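Local coordinates for CBS domain-containing protein (Pyrococcus horikoshii, PDB 2YZQ) that is of uncharacterised function, carries four CBS domains and binds S-adenosylmethionine, which suggests a part in sensing that metabolite, at residues Val45-Val50 / Tyr89-Val94; Leu107-Ile112 / Ile268-Leu273. All blocks are in the same frame, centred on the assembly; numbering follows the deposited sequence.

Contact 1: Val45-Val50 / Tyr89-Val94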
loop_
_atom_site.group_PDB
_atom_site.type_symbol
_atom_site.label_atom_id
_atom_site.label_comp_id
_atom_site.label_asym_id
_atom_site.label_seq_id
_atom_site.Cartn_x
_atom_site.Cartn_y
_atom_site.Cartn_z
ATOM N N VAL A 45 -4.300 -22.344 5.616
ATOM C CA VAL A 45 -4.908 -22.840 4.389
ATOM C C VAL A 45 -5.280 -21.683 3.464
ATOM O O VAL A 45 -5.762 -21.901 2.353
ATOM C CB VAL A 45 -6.167 -23.697 4.680
ATOM C CG1 VAL A 45 -5.769 -24.944 5.457
ATOM C CG2 VAL A 45 -7.187 -22.890 5.464
ATOM N N GLY A 46 -5.045 -20.455 3.921
ATOM C CA GLY A 46 -5.353 -19.292 3.103
ATOM C C GLY A 46 -5.607 -18.025 3.899
ATOM O O GLY A 46 -5.324 -17.963 5.094
ATOM N N ILE A 47 -6.130 -17.002 3.230
ATOM C CA ILE A 47 -6.429 -15.738 3.889
ATOM C C ILE A 47 -7.741 -15.176 3.354
ATOM O O ILE A 47 -8.083 -15.377 2.189
ATOM C CB ILE A 47 -5.299 -14.704 3.662
ATOM C CG1 ILE A 47 -5.484 -13.512 4.602
ATOM C CG2 ILE A 47 -5.309 -14.224 2.219
ATOM C CD1 ILE A 47 -4.306 -12.556 4.616
ATOM N N ILE A 48 -8.482 -14.487 4.213
ATOM C CA ILE A 48 -9.750 -13.893 3.813
ATOM C C ILE A 48 -9.744 -12.399 4.115
ATOM O O ILE A 48 -9.398 -11.976 5.219
ATOM C CB ILE A 48 -10.944 -14.564 4.542
ATOM C CG1 ILE A 48 -12.264 -13.987 4.022
ATOM C CG2 ILE A 48 -10.832 -14.358 6.044
ATOM C CD1 ILE A 48 -12.500 -14.238 2.547
ATOM N N SER A 49 -10.120 -11.600 3.120
ATOM C CA SER A 49 -10.153 -10.151 3.268
ATOM C C SER A 49 -11.577 -9.648 3.470
ATOM O O SER A 49 -12.528 -10.218 2.934
ATOM C CB SER A 49 -9.544 -9.487 2.032
ATOM O OG SER A 49 -10.235 -9.876 0.856
ATOM N N VAL A 50 -11.718 -8.578 4.246
ATOM C CA VAL A 50 -13.025 -7.997 4.518
ATOM C C VAL A 50 -13.646 -7.433 3.242
ATOM O O VAL A 50 -14.857 -7.522 3.039
ATOM C CB VAL A 50 -12.925 -6.874 5.578
ATOM C CG1 VAL A 50 -12.014 -5.765 5.083
ATOM C CG2 VAL A 50 -14.309 -6.331 5.896
ATOM N N TYR A 89 3.792 -11.898 -6.093
ATOM C CA TYR A 89 2.353 -12.130 -6.124
ATOM C C TYR A 89 1.557 -10.833 -6.146
ATOM O O TYR A 89 0.327 -10.854 -6.144
ATOM C CB TYR A 89 1.935 -12.964 -4.911
ATOM C CG TYR A 89 2.740 -14.232 -4.745
ATOM C CD1 TYR A 89 2.791 -15.187 -5.761
ATOM C CD2 TYR A 89 3.463 -14.473 -3.581
ATOM C CE1 TYR A 89 3.547 -16.347 -5.621
ATOM C CE2 TYR A 89 4.220 -15.630 -3.428
ATOM C CZ TYR A 89 4.258 -16.562 -4.451
ATOM O OH TYR A 89 5.005 -17.709 -4.303
ATOM N N ASP A 90 2.262 -9.706 -6.185
ATOM C CA ASP A 90 1.612 -8.402 -6.184
ATOM C C ASP A 90 0.571 -8.403 -5.072
ATOM O O ASP A 90 -0.578 -8.008 -5.267
ATOM C CB ASP A 90 0.955 -8.126 -7.541
ATOM C CG ASP A 90 0.394 -6.718 -7.645
ATOM O OD1 ASP A 90 1.072 -5.769 -7.196
ATOM O OD2 ASP A 90 -0.722 -6.556 -8.187
ATOM N N TYR A 91 0.992 -8.868 -3.899
ATOM C CA TYR A 91 0.122 -8.942 -2.732
ATOM C C TYR A 91 0.785 -8.129 -1.620
ATOM O O TYR A 91 2.006 -8.151 -1.476
ATOM C CB TYR A 91 -0.062 -10.406 -2.319
ATOM C CG TYR A 91 -1.256 -10.652 -1.428
ATOM C CD1 TYR A 91 -2.545 -10.317 -1.843
ATOM C CD2 TYR A 91 -1.099 -11.221 -0.167
ATOM C CE1 TYR A 91 -3.648 -10.541 -1.019
ATOM C CE2 TYR A 91 -2.189 -11.448 0.661
ATOM C CZ TYR A 91 -3.460 -11.106 0.233
ATOM O OH TYR A 91 -4.533 -11.326 1.064
ATOM N N ARG A 92 -0.023 -7.422 -0.837
ATOM C CA ARG A 92 0.490 -6.543 0.212
ATOM C C ARG A 92 0.803 -7.139 1.577
ATOM O O ARG A 92 1.046 -6.403 2.533
ATOM C CB ARG A 92 -0.463 -5.360 0.386
ATOM C CG ARG A 92 -0.599 -4.495 -0.864
ATOM C CD ARG A 92 -1.639 -3.399 -0.667
ATOM N NE ARG A 92 -1.295 -2.493 0.427
ATOM C CZ ARG A 92 -0.343 -1.568 0.365
ATOM N NH1 ARG A 92 0.373 -1.413 -0.746
ATOM N NH2 ARG A 92 -0.103 -0.798 1.419
ATOM N N ARG A 93 0.799 -8.458 1.684
ATOM C CA ARG A 93 1.114 -9.061 2.968
ATOM C C ARG A 93 1.561 -10.495 2.823
ATOM O O ARG A 93 1.313 -11.141 1.808
ATOM C CB ARG A 93 -0.095 -8.993 3.905
ATOM C CG ARG A 93 -1.267 -9.851 3.481
ATOM C CD ARG A 93 -2.497 -9.541 4.317
ATOM N NE ARG A 93 -2.909 -8.146 4.180
ATOM C CZ ARG A 93 -3.289 -7.586 3.034
ATOM N NH1 ARG A 93 -3.313 -8.300 1.917
ATOM N NH2 ARG A 93 -3.641 -6.309 3.003
ATOM N N VAL A 94 2.248 -10.977 3.851
ATOM C CA VAL A 94 2.723 -12.346 3.881
ATOM C C VAL A 94 2.369 -12.907 5.248
ATOM O O VAL A 94 2.398 -12.192 6.247
ATOM C CB VAL A 94 4.259 -12.437 3.681
ATOM C CG1 VAL A 94 4.648 -11.802 2.351
ATOM C CG2 VAL A 94 4.987 -11.758 4.833
HETATM O O HOH W 1 -7.127 -11.071 0.131
#

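Contact 2: Leu107-Ile112 / Ile268-Leu273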
loop_
_atom_site.group_PDB
_atom_site.type_symbol
_atom_site.label_atom_id
_atom_site.label_comp_id
_atom_site.label_asym_id
_atom_site.label_seq_id
_atom_site.Cartn_x
_atom_site.Cartn_y
_atom_site.Cartn_z
ATOM N N LEU A 107 2.909 -10.021 8.198
ATOM C CA LEU A 107 3.783 -8.918 7.822
ATOM C C LEU A 107 3.195 -8.217 6.609
ATOM O O LEU A 107 2.999 -8.836 5.568
ATOM C CB LEU A 107 5.175 -9.442 7.479
ATOM C CG LEU A 107 6.176 -8.414 6.947
ATOM C CD1 LEU A 107 6.551 -7.436 8.057
ATOM C CD2 LEU A 107 7.409 -9.129 6.426
ATOM N N THR A 108 2.915 -6.927 6.750
ATOM C CA THR A 108 2.343 -6.162 5.648
ATOM C C THR A 108 3.329 -5.149 5.093
ATOM O O THR A 108 4.377 -4.896 5.677
ATOM C CB THR A 108 1.100 -5.372 6.091
ATOM O OG1 THR A 108 1.497 -4.298 6.953
ATOM C CG2 THR A 108 0.132 -6.276 6.831
ATOM N N VAL A 109 2.979 -4.574 3.948
ATOM C CA VAL A 109 3.816 -3.554 3.339
ATOM C C VAL A 109 3.867 -2.390 4.322
ATOM O O VAL A 109 4.916 -1.779 4.520
ATOM C CB VAL A 109 3.220 -3.064 2.003
ATOM C CG1 VAL A 109 3.983 -1.844 1.514
ATOM C CG2 VAL A 109 3.290 -4.174 0.970
ATOM N N GLY A 110 2.725 -2.105 4.940
ATOM C CA GLY A 110 2.647 -1.025 5.909
ATOM C C GLY A 110 3.634 -1.225 7.045
ATOM O O GLY A 110 4.299 -0.280 7.473
ATOM N N ASP A 111 3.735 -2.458 7.533
ATOM C CA ASP A 111 4.660 -2.761 8.620
ATOM C C ASP A 111 6.094 -2.466 8.211
ATOM O O ASP A 111 6.873 -1.918 8.989
ATOM C CB ASP A 111 4.575 -4.234 9.032
ATOM C CG ASP A 111 3.243 -4.604 9.644
ATOM O OD1 ASP A 111 2.665 -3.780 10.382
ATOM O OD2 ASP A 111 2.785 -5.742 9.399
ATOM N N ILE A 112 6.450 -2.846 6.988
ATOM C CA ILE A 112 7.804 -2.622 6.510
ATOM C C ILE A 112 8.101 -1.126 6.430
ATOM O O ILE A 112 9.174 -0.685 6.815
ATOM C CB ILE A 112 8.020 -3.297 5.139
ATOM C CG1 ILE A 112 7.904 -4.817 5.306
ATOM C CG2 ILE A 112 9.384 -2.916 4.574
ATOM C CD1 ILE A 112 8.098 -5.610 4.037
ATOM N N ILE A 268 5.917 7.468 -6.054
ATOM C CA ILE A 268 6.622 6.489 -5.238
ATOM C C ILE A 268 5.594 5.894 -4.273
ATOM O O ILE A 268 5.076 6.584 -3.395
ATOM C CB ILE A 268 7.839 7.106 -4.471
ATOM C CG1 ILE A 268 8.563 6.005 -3.688
ATOM C CG2 ILE A 268 7.398 8.245 -3.546
ATOM C CD1 ILE A 268 9.238 4.969 -4.575
ATOM N N ARG A 269 5.272 4.620 -4.485
ATOM C CA ARG A 269 4.300 3.899 -3.667
ATOM C C ARG A 269 5.065 3.124 -2.610
ATOM O O ARG A 269 6.262 2.867 -2.768
ATOM C CB ARG A 269 3.516 2.889 -4.517
ATOM C CG ARG A 269 2.789 3.475 -5.738
ATOM C CD ARG A 269 2.219 2.332 -6.575
ATOM N NE ARG A 269 3.300 1.501 -7.095
ATOM C CZ ARG A 269 3.161 0.237 -7.480
ATOM N NH1 ARG A 269 1.980 -0.362 -7.409
ATOM N NH2 ARG A 269 4.213 -0.433 -7.935
ATOM N N ASP A 270 4.381 2.748 -1.535
ATOM C CA ASP A 270 5.035 1.970 -0.496
ATOM C C ASP A 270 5.543 0.670 -1.116
ATOM O O ASP A 270 6.628 0.190 -0.790
ATOM C CB ASP A 270 4.070 1.682 0.678
ATOM C CG ASP A 270 2.691 1.178 0.237
ATOM O OD1 ASP A 270 2.501 0.789 -0.934
ATOM O OD2 ASP A 270 1.774 1.151 1.096
ATOM N N PHE A 271 4.761 0.129 -2.043
ATOM C CA PHE A 271 5.098 -1.113 -2.725
ATOM C C PHE A 271 6.401 -0.982 -3.516
ATOM O O PHE A 271 7.142 -1.953 -3.675
ATOM C CB PHE A 271 3.958 -1.502 -3.674
ATOM C CG PHE A 271 3.865 -2.979 -3.942
ATOM C CD1 PHE A 271 3.439 -3.853 -2.945
ATOM C CD2 PHE A 271 4.196 -3.498 -5.189
ATOM C CE1 PHE A 271 3.340 -5.223 -3.186
ATOM C CE2 PHE A 271 4.103 -4.872 -5.443
ATOM C CZ PHE A 271 3.674 -5.734 -4.435
ATOM N N ASP A 272 6.681 0.220 -4.009
ATOM C CA ASP A 272 7.894 0.447 -4.787
ATOM C C ASP A 272 9.133 0.414 -3.907
ATOM O O ASP A 272 10.226 0.083 -4.367
ATOM C CB ASP A 272 7.820 1.792 -5.517
ATOM C CG ASP A 272 6.745 1.813 -6.584
ATOM O OD1 ASP A 272 6.721 0.876 -7.403
ATOM O OD2 ASP A 272 5.931 2.761 -6.608
ATOM N N LEU A 273 8.962 0.769 -2.641
ATOM C CA LEU A 273 10.081 0.772 -1.712
ATOM C C LEU A 273 10.569 -0.646 -1.420
ATOM O O LEU A 273 11.716 -0.840 -1.022
ATOM C CB LEU A 273 9.678 1.493 -0.421
ATOM C CG LEU A 273 9.412 2.990 -0.620
ATOM C CD1 LEU A 273 8.994 3.625 0.699
ATOM C CD2 LEU A 273 10.665 3.667 -1.159
#

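Contact 1: Val45-Val50 / Tyr89-Val94
Ile47 reaches from its strand to Tyr91 and Arg93, and every direct contact across the two segments runs through it. CG2 meets the phenol end of Tyr91, lying 3.2 Å from OH and 4.1 Å from CZ, and approaches the ring obliquely. The ethyl branch, with CG1 anti to the backbone N (chi1 -168°), ends with CD1 at 3.5 Å from CD of Arg93, so it packs on that carbon. Arg93 bends at chi3, and its guanidinium turns an edge to CE1 of Tyr91. With an alanine here, both branches that reach across are gone, and the Tyr91 hydroxyl end and Arg93 CD are likely to lose their apolar partner, opening a gap beside strand 44-49.

The polar link is a water. It lies 2.8 Å from Tyr91 OH, in the ring plane, and holds a weak, longer bond of 3.4 Å to Ser49 OG.

The contact brings together the edge strand 44-49 of one three-stranded sheet and the start of strand 93-97 in a separate four-stranded sheet, one from each of two consecutive CBS motifs. Lys67 lies beside Ile47 and makes a cation-pi contact with Tyr91, while Arg93 also touches Ser34 of strand 34-38 and Thr108 of strand 103-108.

Contact 2: Leu107-Ile112 / Ile268-Leu273
Val109 packs on Asp270 and Phe271 in a small, buried contact between two strand-to-helix junctions, one where strand 103-108 turns into helix 109-117 and the other where strand 263-269 runs into a short, weakly bonded helical turn at about 270-273. CA atoms of Val109 and Phe271 lie 6.7 Å apart, and the two methyls of the valine take one partner each. CG1, anti to the backbone N (chi1 170°), sits against the carboxylate of Asp270, 3.5 Å from its CG. CG2 comes up to the ring edge of Phe271, near the ring plane and 3.9 Å from CD1. The valine crosses both side chains at about a right angle.

Each junction belongs to a different CBS motif, the second and the fourth in the sequence, and each is tied down by an aspartate three residues further on (Asp111 after Thr108, Asp272 after Arg269). In the first, Thr108 and Asp111 form a capping box: Asp111 N donates to Thr108 OG1, and Thr108 N to Asp111 OD2 at 2.9 Å. In the second, Asp272 OD2 accepts from both N and NE of Arg269, and NH2 of that arginine reaches OD1 in a salt bridge of 2.9 Å. This side-on grip fixes how the guanidinium is turned, with CB of Phe271 over one face, 4.2 Å above its plane.

Although its carboxylate is buried against a methyl, Asp270 has a charged mate, since OD2 makes a salt bridge with Arg92 NH2, which would be expected to keep it ionised. Its side chain lies about 8 Å from the bound S-adenosylmethionine. Met86 of helix 79-89 packs on Val109, and Leu87 of the same helix on Phe271.

In the fold
Contact 1 closes before contact 2 opens along the chain, and their centres lie 14 Å apart. They share one sheet: strand 93-97, which begins in contact 1, neighbours the antiparallel strand 103-108, which leads into contact 2, and the backbones of Val94 and Leu107 probably hydrogen-bond there. A second tie is the salt bridge between Arg92 and Asp270, with Asp90 packing on Phe271 nearby. Contact 1 thus joins the first and second CBS motifs, and contact 2 the second and fourth, so the second motif touches both the first and the fourth, the latter in the half of the chain that holds S-adenosylmethionine.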